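Local coordinates for protein cellulase (Bacteroides salanitronis, PDB 6WQY) that probably hydrolyses beta-1,4-glucan chains of cellulose as the glycoside hydrolase family 5 domain of a longer broad-specificity endoglucanase, at residues 66-71 / 111-116; 98-101 / 106-109; 130-135 / 197-202; 183-186 / 192-195; 319-324 / 368-373. All coordinates share one frame; numbering follows the deposited sequence.

Overall arrangement
From the N terminus the chain first meets contact 1, which brings helix 61-70 against the turn leading into barrel strand 114-118. Contact 2 lies within that span and links two successive parts of the single helix 95-110. It touches contact 1. Contact 3 then opens at 130-135 and closes on helix 191-209. Contact 4 falls within this second span, folds the loop 183-186 back on the same helix, and packs on contact 3. Contact 5 comes last and joins helix 318-337 to the start of helix 371-383. No loops cross. Contacts 1 and 3 lie on opposite sides of the chain's centre, about 32 Å apart between centres.

Contact 1 (66-71 / 111-116); sequences ALANAG and AGLNAI
Ala68 and Leu67 of helix 61-70 pack against Ala111 and Leu113, which lie where helix 95-110 ends and strand 114-118 is about to begin. The contact is apolar, and no hydrogen bond crosses it. Two methyl groups meet first: Ala68 CB lies 4.2 Å from Ala111 CB. The same Ala68 CB comes still nearer to the backbone, 3.4 Å from Ala111 O. Small side chains let the helix and the turn approach closely here, with Ala68 CA and Ala111 CA 6.2 Å apart.

The leucine contacts lie deeper. Leu113 spreads its two methyls over neighbouring residues of the helix. Its CD2 branch reaches Ala68, 4.1 Å from Ala68 CB, while its CD1 branch touches Leu67 CB at 4.2 Å. The first torsion of Leu113 sets CG anti to the carbonyl carbon, beside the backbone N (chi1 -61°), and the fork of the side chain then faces the helix.

Backbone turns shape both pieces. Gly71 and Gly112 each end a helix in a Schellman motif with positive phi. At Gly71, a bond from Gly71 N to Ala68 O (3.0 Å) is part of that ending.

Leu67 and Leu113 both also touch Val75, and Leu113 meets Phe64 as well. The contact packs the last turn of helix 61-70 on the turn before strand 114-118, beside Val75 of strand 74-77.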
# COMPACT_ATOMS: atom_id res chain seq x y z
N ALA A 66 1.24 -19.22 5.88
CA ALA A 66 2.64 -19.21 5.47
C ALA A 66 3.27 -17.84 5.69
O ALA A 66 4.43 -17.76 6.11
CB ALA A 66 2.77 -19.65 4.01
N LEU A 67 2.54 -16.76 5.40
CA LEU A 67 3.08 -15.42 5.63
C LEU A 67 3.41 -15.21 7.11
O LEU A 67 4.46 -14.67 7.46
CB LEU A 67 2.07 -14.37 5.17
CG LEU A 67 1.82 -14.32 3.67
CD1 LEU A 67 0.64 -13.44 3.35
CD2 LEU A 67 3.05 -13.84 2.92
N ALA A 68 2.49 -15.61 7.99
CA ALA A 68 2.72 -15.47 9.42
C ALA A 68 3.88 -16.35 9.87
O ALA A 68 4.74 -15.91 10.64
CB ALA A 68 1.44 -15.82 10.19
N ASN A 69 3.94 -17.59 9.37
CA ASN A 69 5.04 -18.46 9.75
C ASN A 69 6.38 -17.91 9.30
O ASN A 69 7.40 -18.12 9.97
CB ASN A 69 4.84 -19.86 9.18
CG ASN A 69 3.71 -20.61 9.86
OD1 ASN A 69 3.30 -20.27 10.97
ND2 ASN A 69 3.22 -21.65 9.20
N ALA A 70 6.40 -17.21 8.17
CA ALA A 70 7.62 -16.62 7.64
C ALA A 70 8.04 -15.36 8.39
O ALA A 70 9.17 -14.88 8.18
CB ALA A 70 7.45 -16.28 6.15
N GLY A 71 7.19 -14.81 9.24
CA GLY A 71 7.53 -13.67 10.05
C GLY A 71 7.01 -12.34 9.57
O GLY A 71 7.42 -11.30 10.13
N ALA A 111 -4.71 -15.84 10.85
CA ALA A 111 -3.27 -16.05 10.93
C ALA A 111 -2.57 -15.07 11.85
O ALA A 111 -1.34 -15.16 11.98
CB ALA A 111 -2.67 -15.98 9.52
N GLY A 112 -3.30 -14.17 12.50
CA GLY A 112 -2.67 -13.25 13.43
C GLY A 112 -1.94 -12.11 12.77
O GLY A 112 -0.97 -11.59 13.34
N LEU A 113 -2.37 -11.71 11.58
CA LEU A 113 -1.76 -10.63 10.83
C LEU A 113 -2.66 -9.40 10.87
O LEU A 113 -3.89 -9.50 10.95
CB LEU A 113 -1.56 -11.06 9.38
CG LEU A 113 -0.65 -12.27 9.17
CD1 LEU A 113 -0.86 -12.90 7.81
CD2 LEU A 113 0.81 -11.85 9.34
N ASN A 114 -2.04 -8.22 10.79
CA ASN A 114 -2.80 -7.02 10.47
C ASN A 114 -3.14 -7.03 8.98
O ASN A 114 -2.48 -7.72 8.20
CB ASN A 114 -2.01 -5.76 10.79
CG ASN A 114 -1.56 -5.69 12.22
OD1 ASN A 114 -2.33 -5.92 13.15
ND2 ASN A 114 -0.29 -5.35 12.40
N ALA A 115 -4.15 -6.27 8.58
CA ALA A 115 -4.61 -6.24 7.20
C ALA A 115 -4.99 -4.84 6.79
O ALA A 115 -5.60 -4.11 7.58
CB ALA A 115 -5.81 -7.17 7.01
N ILE A 116 -4.68 -4.47 5.54
CA ILE A 116 -5.12 -3.22 4.95
C ILE A 116 -5.96 -3.57 3.73
O ILE A 116 -5.53 -4.38 2.92
CB ILE A 116 -3.93 -2.35 4.49
CG1 ILE A 116 -2.96 -2.07 5.64
CG2 ILE A 116 -4.45 -1.04 3.87
CD1 ILE A 116 -1.73 -1.29 5.22

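Contact 2 (98-101 / 106-109); sequences LNRV and GYAE
A side-chain hydrogen bond between Arg100 and Tyr107 spans two turns of one helix, 95-110, at the protein surface. Arg100 NH1 donates to Tyr107 OH at 3.0 Å, with an N-H...O angle of 150°. The hydroxyl lies in the guanidinium plane, at the edge of the group, which is where an N-H of arginine points. The two side chains cross at about a right angle, and their flat groups are turned 71° apart. The meeting is therefore made through the phenol oxygen and is not a stack.

Arg100 begins by pointing away from Tyr107. Its bend at the second torsion (chi2 58°) carries the guanidinium toward the C-terminal end and Tyr107. Tyr107 extends its ring to meet it.

The arginine has other partners. NH1 also forms a salt bridge with Glu103, one turn on. NH2 bridges to Glu51 and donates to Ala59 O. Acceptors at both NH1 and NH2 are likely to fix the rotation of the guanidinium, and the tyrosine is one of them.

This is a side-chain link between residues seven apart on one helix. That helix is the crossover of the beta-alpha-beta unit from strand 74-77 to strand 114-118 in a TIM barrel.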
# COMPACT_ATOMS: atom_id res chain seq x y z
N LEU A 98 -18.03 -8.46 -2.06
CA LEU A 98 -17.71 -7.99 -0.72
C LEU A 98 -17.44 -9.15 0.23
O LEU A 98 -16.54 -9.08 1.07
CB LEU A 98 -18.84 -7.09 -0.23
CG LEU A 98 -18.67 -6.33 1.07
CD1 LEU A 98 -17.39 -5.51 1.08
CD2 LEU A 98 -19.87 -5.43 1.31
N ASN A 99 -18.21 -10.24 0.09
CA ASN A 99 -17.93 -11.42 0.88
C ASN A 99 -16.54 -11.97 0.60
O ASN A 99 -15.84 -12.41 1.52
CB ASN A 99 -18.98 -12.49 0.61
CG ASN A 99 -18.77 -13.72 1.46
OD1 ASN A 99 -19.21 -13.77 2.61
ND2 ASN A 99 -18.09 -14.71 0.91
N ARG A 100 -16.12 -11.98 -0.67
CA ARG A 100 -14.78 -12.47 -0.99
C ARG A 100 -13.71 -11.62 -0.31
O ARG A 100 -12.72 -12.14 0.22
CB ARG A 100 -14.55 -12.51 -2.50
CG ARG A 100 -13.15 -12.92 -2.91
CD ARG A 100 -12.78 -14.29 -2.37
NE ARG A 100 -11.42 -14.68 -2.75
CZ ARG A 100 -10.71 -15.60 -2.11
NH1 ARG A 100 -11.20 -16.22 -1.05
NH2 ARG A 100 -9.48 -15.86 -2.54
N VAL A 101 -13.88 -10.29 -0.34
CA VAL A 101 -12.94 -9.43 0.37
C VAL A 101 -12.91 -9.82 1.85
O VAL A 101 -11.84 -9.91 2.47
CB VAL A 101 -13.31 -7.95 0.16
CG1 VAL A 101 -12.40 -7.05 0.98
CG2 VAL A 101 -13.22 -7.58 -1.31
N GLY A 106 -10.43 -12.25 6.55
CA GLY A 106 -10.51 -13.29 7.56
C GLY A 106 -9.33 -14.22 7.58
O GLY A 106 -8.94 -14.70 8.65
N TYR A 107 -8.73 -14.49 6.42
CA TYR A 107 -7.51 -15.29 6.41
C TYR A 107 -6.41 -14.58 7.19
O TYR A 107 -5.68 -15.20 7.97
CB TYR A 107 -6.99 -15.50 4.98
CG TYR A 107 -7.88 -16.21 4.00
CD1 TYR A 107 -8.86 -17.11 4.39
CD2 TYR A 107 -7.73 -15.96 2.64
CE1 TYR A 107 -9.66 -17.75 3.44
CE2 TYR A 107 -8.50 -16.59 1.71
CZ TYR A 107 -9.47 -17.47 2.09
OH TYR A 107 -10.25 -18.08 1.12
N ALA A 108 -6.27 -13.27 6.98
CA ALA A 108 -5.26 -12.51 7.71
C ALA A 108 -5.56 -12.52 9.20
O ALA A 108 -4.66 -12.75 10.02
CB ALA A 108 -5.21 -11.08 7.18
N GLU A 109 -6.82 -12.30 9.56
CA GLU A 109 -7.20 -12.27 10.96
C GLU A 109 -6.86 -13.60 11.63
O GLU A 109 -6.26 -13.63 12.71
CB GLU A 109 -8.69 -11.99 11.07
CG GLU A 109 -9.13 -11.70 12.49
CD GLU A 109 -10.61 -11.40 12.61
OE1 GLU A 109 -11.35 -11.65 11.64
OE2 GLU A 109 -11.03 -10.92 13.68

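Contact 3 (130-135 / 197-202); sequences LDIKDA and NEWNQV
Trp199 of helix 191-209 pushes its indole into the turn at 130-135. From CB, the side chain runs with CG anti to the carbonyl carbon, beside the backbone N (chi1 -70°), which directs the ring toward that turn. The six-membered ring does the touching. At CE3 and CZ3 it meets Leu130, whose CD1 lies 3.5 Å from CZ3 and makes a CH-pi contact over one face. Over the opposite face, one of two conformers of Ile132 sets CD1 4.0 Å from the six-membered ring centroid, a CH-pi contact. More firmly, at the far rim Trp199 CH2 comes 3.5 Å from Ile132 N. Further round, Trp199 CZ2 meets Ala135 CB at 3.6 Å, near the ring plane. The polar NE1 donates to Asn142 of helix 139-159.

The start of helix 132-135 is capped. Asp131 is the N-cap, and its OD1 accepts from Asp134 N at 3.2 Å; Ser126 also donates to that OD1.

An alanine in place of Trp199 would probably open a gap between Leu130 and Ile132 and leave Asn142 without its indole partner.

Trp199 also touches Val145 and Lys146, so the buried ring joins helix 191-209 to both helix 139-159 and the short helix 132-135.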
# COMPACT_ATOMS: atom_id res chain seq x y z
N LEU A 130 -13.05 7.01 -10.71
CA LEU A 130 -12.27 7.77 -9.73
C LEU A 130 -11.31 8.61 -10.55
O LEU A 130 -10.20 8.19 -10.86
CB LEU A 130 -11.61 6.77 -8.79
CG LEU A 130 -10.84 7.30 -7.59
CD1 LEU A 130 -11.62 8.26 -6.74
CD2 LEU A 130 -10.39 6.10 -6.77
N ASP A 131 -11.76 9.82 -10.94
CA ASP A 131 -11.20 10.60 -12.05
C ASP A 131 -10.78 11.99 -11.60
O ASP A 131 -11.56 12.94 -11.65
CB ASP A 131 -12.30 10.66 -13.14
CG ASP A 131 -11.92 11.51 -14.33
OD1 ASP A 131 -10.78 11.98 -14.46
OD2 ASP A 131 -12.84 11.74 -15.17
N ILE A 132 -9.52 12.10 -11.16
CA ILE A 132 -9.01 13.36 -10.63
C ILE A 132 -8.91 14.43 -11.71
O ILE A 132 -9.10 15.62 -11.43
CB ILE A 132 -7.65 13.13 -9.93
CG1 ILE A 132 -7.15 14.37 -9.19
CG2 ILE A 132 -6.59 12.67 -10.93
CD1 ILE A 132 -7.92 14.69 -7.92
N LYS A 133 -8.59 14.04 -12.94
CA LYS A 133 -8.39 15.05 -13.98
C LYS A 133 -9.65 15.86 -14.19
O LYS A 133 -9.62 17.10 -14.17
CB LYS A 133 -7.95 14.39 -15.29
CG LYS A 133 -7.50 15.44 -16.32
CD LYS A 133 -6.92 14.83 -17.60
CE LYS A 133 -7.97 14.08 -18.40
NZ LYS A 133 -7.43 13.46 -19.64
N ASP A 134 -10.78 15.18 -14.37
CA ASP A 134 -12.04 15.88 -14.62
C ASP A 134 -12.68 16.39 -13.34
O ASP A 134 -13.37 17.40 -13.38
CB ASP A 134 -12.99 14.97 -15.40
CG ASP A 134 -12.45 14.60 -16.76
OD1 ASP A 134 -12.07 15.52 -17.52
OD2 ASP A 134 -12.38 13.39 -17.06
N ALA A 135 -12.45 15.73 -12.21
CA ALA A 135 -12.99 16.26 -10.96
C ALA A 135 -12.40 17.62 -10.66
O ALA A 135 -13.09 18.48 -10.07
CB ALA A 135 -12.68 15.32 -9.80
N ASN A 197 -6.94 15.93 -1.55
CA ASN A 197 -7.10 16.15 -0.12
C ASN A 197 -8.57 16.16 0.29
O ASN A 197 -8.92 15.64 1.37
CB ASN A 197 -6.39 17.44 0.30
CG ASN A 197 -4.87 17.30 0.32
OD1 ASN A 197 -4.34 16.28 0.75
ND2 ASN A 197 -4.17 18.32 -0.13
N GLU A 198 -9.44 16.73 -0.55
CA GLU A 198 -10.87 16.70 -0.28
C GLU A 198 -11.40 15.27 -0.28
O GLU A 198 -12.24 14.91 0.57
CB GLU A 198 -11.64 17.51 -1.34
CG GLU A 198 -11.40 19.00 -1.31
CD GLU A 198 -12.01 19.77 -2.50
OE1 GLU A 198 -12.83 19.21 -3.28
OE2 GLU A 198 -11.66 20.97 -2.65
N TRP A 199 -10.96 14.45 -1.24
CA TRP A 199 -11.41 13.07 -1.30
C TRP A 199 -11.02 12.30 -0.06
O TRP A 199 -11.81 11.50 0.47
CB TRP A 199 -10.82 12.39 -2.53
CG TRP A 199 -11.36 12.84 -3.85
CD1 TRP A 199 -12.35 13.74 -4.09
CD2 TRP A 199 -10.91 12.39 -5.13
NE1 TRP A 199 -12.55 13.86 -5.46
CE2 TRP A 199 -11.66 13.04 -6.11
CE3 TRP A 199 -9.93 11.48 -5.53
CZ2 TRP A 199 -11.47 12.81 -7.48
CZ3 TRP A 199 -9.73 11.26 -6.87
CH2 TRP A 199 -10.50 11.91 -7.82
N ASN A 200 -9.79 12.50 0.42
CA ASN A 200 -9.38 11.81 1.64
C ASN A 200 -10.26 12.22 2.81
O ASN A 200 -10.60 11.38 3.67
CB ASN A 200 -7.91 12.08 1.94
CG ASN A 200 -6.97 11.25 1.08
OD1 ASN A 200 -7.34 10.17 0.59
ND2 ASN A 200 -5.75 11.73 0.91
N GLN A 201 -10.65 13.50 2.87
CA GLN A 201 -11.54 13.94 3.94
C GLN A 201 -12.91 13.28 3.83
O GLN A 201 -13.51 12.89 4.84
CB GLN A 201 -11.70 15.46 3.90
CG GLN A 201 -12.49 16.02 5.08
CD GLN A 201 -11.71 15.91 6.36
OE1 GLN A 201 -10.73 16.61 6.56
NE2 GLN A 201 -12.12 15.00 7.24
N VAL A 202 -13.44 13.14 2.60
CA VAL A 202 -14.71 12.46 2.39
C VAL A 202 -14.65 11.02 2.90
O VAL A 202 -15.58 10.53 3.54
CB VAL A 202 -15.10 12.53 0.90
CG1 VAL A 202 -16.23 11.55 0.59
CG2 VAL A 202 -15.49 13.95 0.52

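Contact 4 (183-186 / 192-195); sequences GDNR and QYAV
Asn185 and Tyr193 cross obliquely, with the amide and phenol planes 76° apart. The amide reaches the hydroxyl through its nitrogen: Asn185 ND2 donates to Tyr193 OH at 2.9 Å and 159°, with the oxygen near the amide plane. The first torsion of Asn185 places CG between the backbone N and the carbonyl carbon (chi1 57°), which folds the amide back over its own loop. Its other end is held there too, since Gly183 N donates to Asn185 OD1 at 3.0 Å. The amide is thus gripped at both ends, and ND2 has a further acceptor in Gly181 O.

A water lies above one face of the Tyr193 ring, toward its rim. It donates to Asn185 O and accepts from Tyr193 N at 3.0 Å, linking loop and helix backbones.

The extended chain of Gln192 sets Gln192 OE1 3.4 Å from Asn185 CB, and NE2 near Asp184 CB at 3.7 Å. The polar end itself is held by Tyr224 and Asp177. Tyr224 also packs edge-to-face with Tyr193.

Here the loop after barrel strand 167-170 folds back on the first turn of the following helix, 191-209, as one beta-alpha connection of the TIM barrel.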
# COMPACT_ATOMS: atom_id res chain seq x y z
N GLY A 183 1.91 15.93 -14.96
CA GLY A 183 0.82 16.43 -15.77
C GLY A 183 0.33 17.78 -15.31
O GLY A 183 1.11 18.64 -14.87
N ASP A 184 -0.99 17.98 -15.39
CA ASP A 184 -1.56 19.28 -15.04
C ASP A 184 -1.48 19.53 -13.54
O ASP A 184 -1.64 20.69 -13.13
CB ASP A 184 -3.00 19.37 -15.55
CG ASP A 184 -3.09 19.55 -17.05
OD1 ASP A 184 -2.05 19.68 -17.72
OD2 ASP A 184 -4.24 19.57 -17.56
N ASN A 185 -1.19 18.51 -12.74
CA ASN A 185 -0.99 18.74 -11.31
C ASN A 185 0.15 19.71 -11.06
O ASN A 185 0.16 20.38 -10.02
CB ASN A 185 -0.68 17.41 -10.61
CG ASN A 185 0.52 16.71 -11.18
OD1 ASN A 185 0.48 16.23 -12.32
ND2 ASN A 185 1.60 16.64 -10.42
N ARG A 186 1.12 19.80 -11.97
CA ARG A 186 2.26 20.66 -11.77
C ARG A 186 1.98 22.10 -12.14
O ARG A 186 2.71 23.00 -11.71
CB ARG A 186 3.43 20.22 -12.67
CG ARG A 186 3.89 18.81 -12.44
CD ARG A 186 5.15 18.79 -11.63
NE ARG A 186 5.45 17.45 -11.15
CZ ARG A 186 6.23 17.18 -10.11
NH1 ARG A 186 6.79 18.17 -9.43
NH2 ARG A 186 6.44 15.92 -9.75
N GLN A 192 -5.69 19.96 -8.49
CA GLN A 192 -5.72 18.52 -8.34
C GLN A 192 -5.25 18.10 -6.95
O GLN A 192 -5.83 17.18 -6.34
CB GLN A 192 -4.88 17.83 -9.41
CG GLN A 192 -5.51 17.83 -10.78
CD GLN A 192 -4.66 17.07 -11.77
OE1 GLN A 192 -3.82 16.25 -11.37
NE2 GLN A 192 -4.84 17.30 -13.05
N TYR A 193 -4.18 18.72 -6.41
CA TYR A 193 -3.75 18.34 -5.07
C TYR A 193 -4.85 18.60 -4.05
O TYR A 193 -5.06 17.80 -3.12
CB TYR A 193 -2.49 19.10 -4.66
CG TYR A 193 -1.29 18.88 -5.55
CD1 TYR A 193 -0.96 17.63 -6.02
CD2 TYR A 193 -0.50 19.95 -5.94
CE1 TYR A 193 0.12 17.44 -6.86
CE2 TYR A 193 0.59 19.78 -6.77
CZ TYR A 193 0.90 18.51 -7.23
OH TYR A 193 1.96 18.28 -8.08
N ALA A 194 -5.56 19.72 -4.21
CA ALA A 194 -6.62 20.06 -3.28
C ALA A 194 -7.77 19.07 -3.39
O ALA A 194 -8.36 18.68 -2.37
CB ALA A 194 -7.12 21.48 -3.55
N VAL A 195 -8.12 18.66 -4.61
CA VAL A 195 -9.20 17.69 -4.78
C VAL A 195 -8.86 16.37 -4.10
O VAL A 195 -9.71 15.79 -3.42
CB VAL A 195 -9.52 17.51 -6.28
CG1 VAL A 195 -10.45 16.33 -6.48
CG2 VAL A 195 -10.13 18.78 -6.84
O HOH W 1 -2.52 20.24 -8.43

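Contact 5 (319-324 / 368-373); sequences LSESFR and LNNAQE
Asn370 and Glu321 meet through one nearly straight hydrogen bond. Asn370 ND2 donates to Glu321 OE2 at 2.9 Å, with an angle of 162°. OE2 accepts with its anti lone pair, the one away from OE1, and lies in the amide plane. The two side chains come from opposite directions; their carboxylate and amide planes are 44° apart.

Arg324 completes the cluster. Its NH1 forms a salt bridge with the same Glu321 OE2 at 2.9 Å, arriving on the syn side. A water takes a hydrogen bond from Arg324 NH1 (2.8 Å) and gives one to Asn370 OD1 (2.7 Å). Arginine, glutamate, asparagine and water thus close a small ring of bonds. The arginine charge probably stabilises the buried carboxylate.

The next shell sets these groups. Glu321 is bent at its second torsion (chi2 69°), which brings its carboxylate to Asn370 and also to the loop before its helix. There Arg315 N donates to OE1 and His314 to OE2. Arg324 NE donates to Cys312 O.

A leucine in place of Glu321 would probably leave Arg324 without its charged mate and Asn370 freer to turn.

Asn370 lies in a type II' beta turn at the N-cap position of helix 371-383, but its side chain makes no capping bond. This buried polar cluster joins helix 318-337, the one between the last two strands of the TIM barrel, to the C-terminal helix.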
# COMPACT_ATOMS: atom_id res chain seq x y z
N LEU A 319 25.34 -13.21 -8.97
CA LEU A 319 25.95 -11.92 -8.65
C LEU A 319 24.89 -10.83 -8.60
O LEU A 319 24.85 -10.03 -7.66
CB LEU A 319 27.02 -11.59 -9.69
CG LEU A 319 27.67 -10.22 -9.53
CD1 LEU A 319 28.33 -10.08 -8.16
CD2 LEU A 319 28.68 -10.01 -10.64
N SER A 320 24.03 -10.78 -9.62
CA SER A 320 22.98 -9.77 -9.64
C SER A 320 22.05 -9.91 -8.43
O SER A 320 21.62 -8.91 -7.85
CB SER A 320 22.19 -9.88 -10.94
OG SER A 320 23.04 -9.71 -12.06
N GLU A 321 21.71 -11.15 -8.05
CA GLU A 321 20.78 -11.34 -6.94
C GLU A 321 21.34 -10.79 -5.64
O GLU A 321 20.59 -10.31 -4.78
CB GLU A 321 20.39 -12.82 -6.83
CG GLU A 321 19.26 -13.11 -5.84
CD GLU A 321 17.89 -12.58 -6.27
OE1 GLU A 321 17.80 -11.74 -7.20
OE2 GLU A 321 16.88 -13.00 -5.65
N SER A 322 22.67 -10.86 -5.46
CA SER A 322 23.27 -10.27 -4.27
C SER A 322 22.88 -8.81 -4.13
O SER A 322 22.56 -8.34 -3.03
CB SER A 322 24.80 -10.39 -4.35
OG SER A 322 25.20 -11.71 -4.64
N PHE A 323 22.91 -8.06 -5.24
CA PHE A 323 22.55 -6.65 -5.20
C PHE A 323 21.09 -6.45 -4.85
O PHE A 323 20.75 -5.47 -4.17
CB PHE A 323 22.88 -6.00 -6.55
CG PHE A 323 24.35 -5.81 -6.78
CD1 PHE A 323 25.00 -4.68 -6.31
CD2 PHE A 323 25.08 -6.77 -7.45
CE1 PHE A 323 26.34 -4.50 -6.52
CE2 PHE A 323 26.43 -6.59 -7.66
CZ PHE A 323 27.05 -5.45 -7.19
N ARG A 324 20.20 -7.33 -5.33
CA ARG A 324 18.79 -7.23 -4.99
C ARG A 324 18.57 -7.40 -3.49
O ARG A 324 17.80 -6.65 -2.87
CB ARG A 324 17.99 -8.30 -5.75
CG ARG A 324 16.52 -8.30 -5.38
CD ARG A 324 15.92 -9.67 -5.41
NE ARG A 324 14.47 -9.64 -5.22
CZ ARG A 324 13.72 -10.73 -5.16
NH1 ARG A 324 14.26 -11.94 -5.23
NH2 ARG A 324 12.41 -10.61 -5.01
N LEU A 368 8.86 -19.58 -3.11
CA LEU A 368 9.41 -19.79 -4.43
C LEU A 368 10.88 -19.40 -4.48
O LEU A 368 11.27 -18.37 -3.93
CB LEU A 368 8.64 -18.98 -5.48
CG LEU A 368 7.15 -19.28 -5.55
CD1 LEU A 368 6.48 -18.41 -6.61
CD2 LEU A 368 6.89 -20.74 -5.82
N ASN A 369 11.69 -20.21 -5.16
CA ASN A 369 13.10 -19.89 -5.42
C ASN A 369 13.78 -19.55 -4.10
O ASN A 369 13.64 -20.32 -3.13
CB ASN A 369 13.16 -18.82 -6.50
CG ASN A 369 12.46 -19.25 -7.78
OD1 ASN A 369 12.46 -20.43 -8.12
ND2 ASN A 369 11.85 -18.30 -8.46
N ASN A 370 14.53 -18.45 -4.02
CA ASN A 370 15.28 -18.07 -2.84
C ASN A 370 14.51 -17.12 -1.93
O ASN A 370 15.11 -16.28 -1.25
CB ASN A 370 16.61 -17.42 -3.25
CG ASN A 370 16.41 -16.14 -4.03
OD1 ASN A 370 15.45 -16.02 -4.79
ND2 ASN A 370 17.29 -15.17 -3.83
N ALA A 371 13.18 -17.24 -1.90
CA ALA A 371 12.39 -16.32 -1.10
C ALA A 371 12.82 -16.30 0.36
O ALA A 371 12.77 -15.25 0.99
CB ALA A 371 10.91 -16.69 -1.18
N GLN A 372 13.23 -17.44 0.92
CA GLN A 372 13.62 -17.46 2.32
C GLN A 372 14.73 -16.45 2.59
O GLN A 372 14.72 -15.74 3.60
CB GLN A 372 14.07 -18.86 2.74
CG GLN A 372 14.43 -18.95 4.22
CD GLN A 372 13.22 -18.81 5.11
OE1 GLN A 372 12.36 -19.70 5.14
NE2 GLN A 372 13.13 -17.70 5.83
N GLU A 373 15.72 -16.39 1.70
CA GLU A 373 16.85 -15.49 1.89
C GLU A 373 16.41 -14.04 1.77
O GLU A 373 16.92 -13.17 2.49
CB GLU A 373 17.93 -15.83 0.87
CG GLU A 373 18.71 -17.11 1.18
CD GLU A 373 17.92 -18.40 1.04
OE1 GLU A 373 17.02 -18.48 0.17
OE2 GLU A 373 18.20 -19.36 1.79
O HOH W 2 13.20 -14.47 -4.77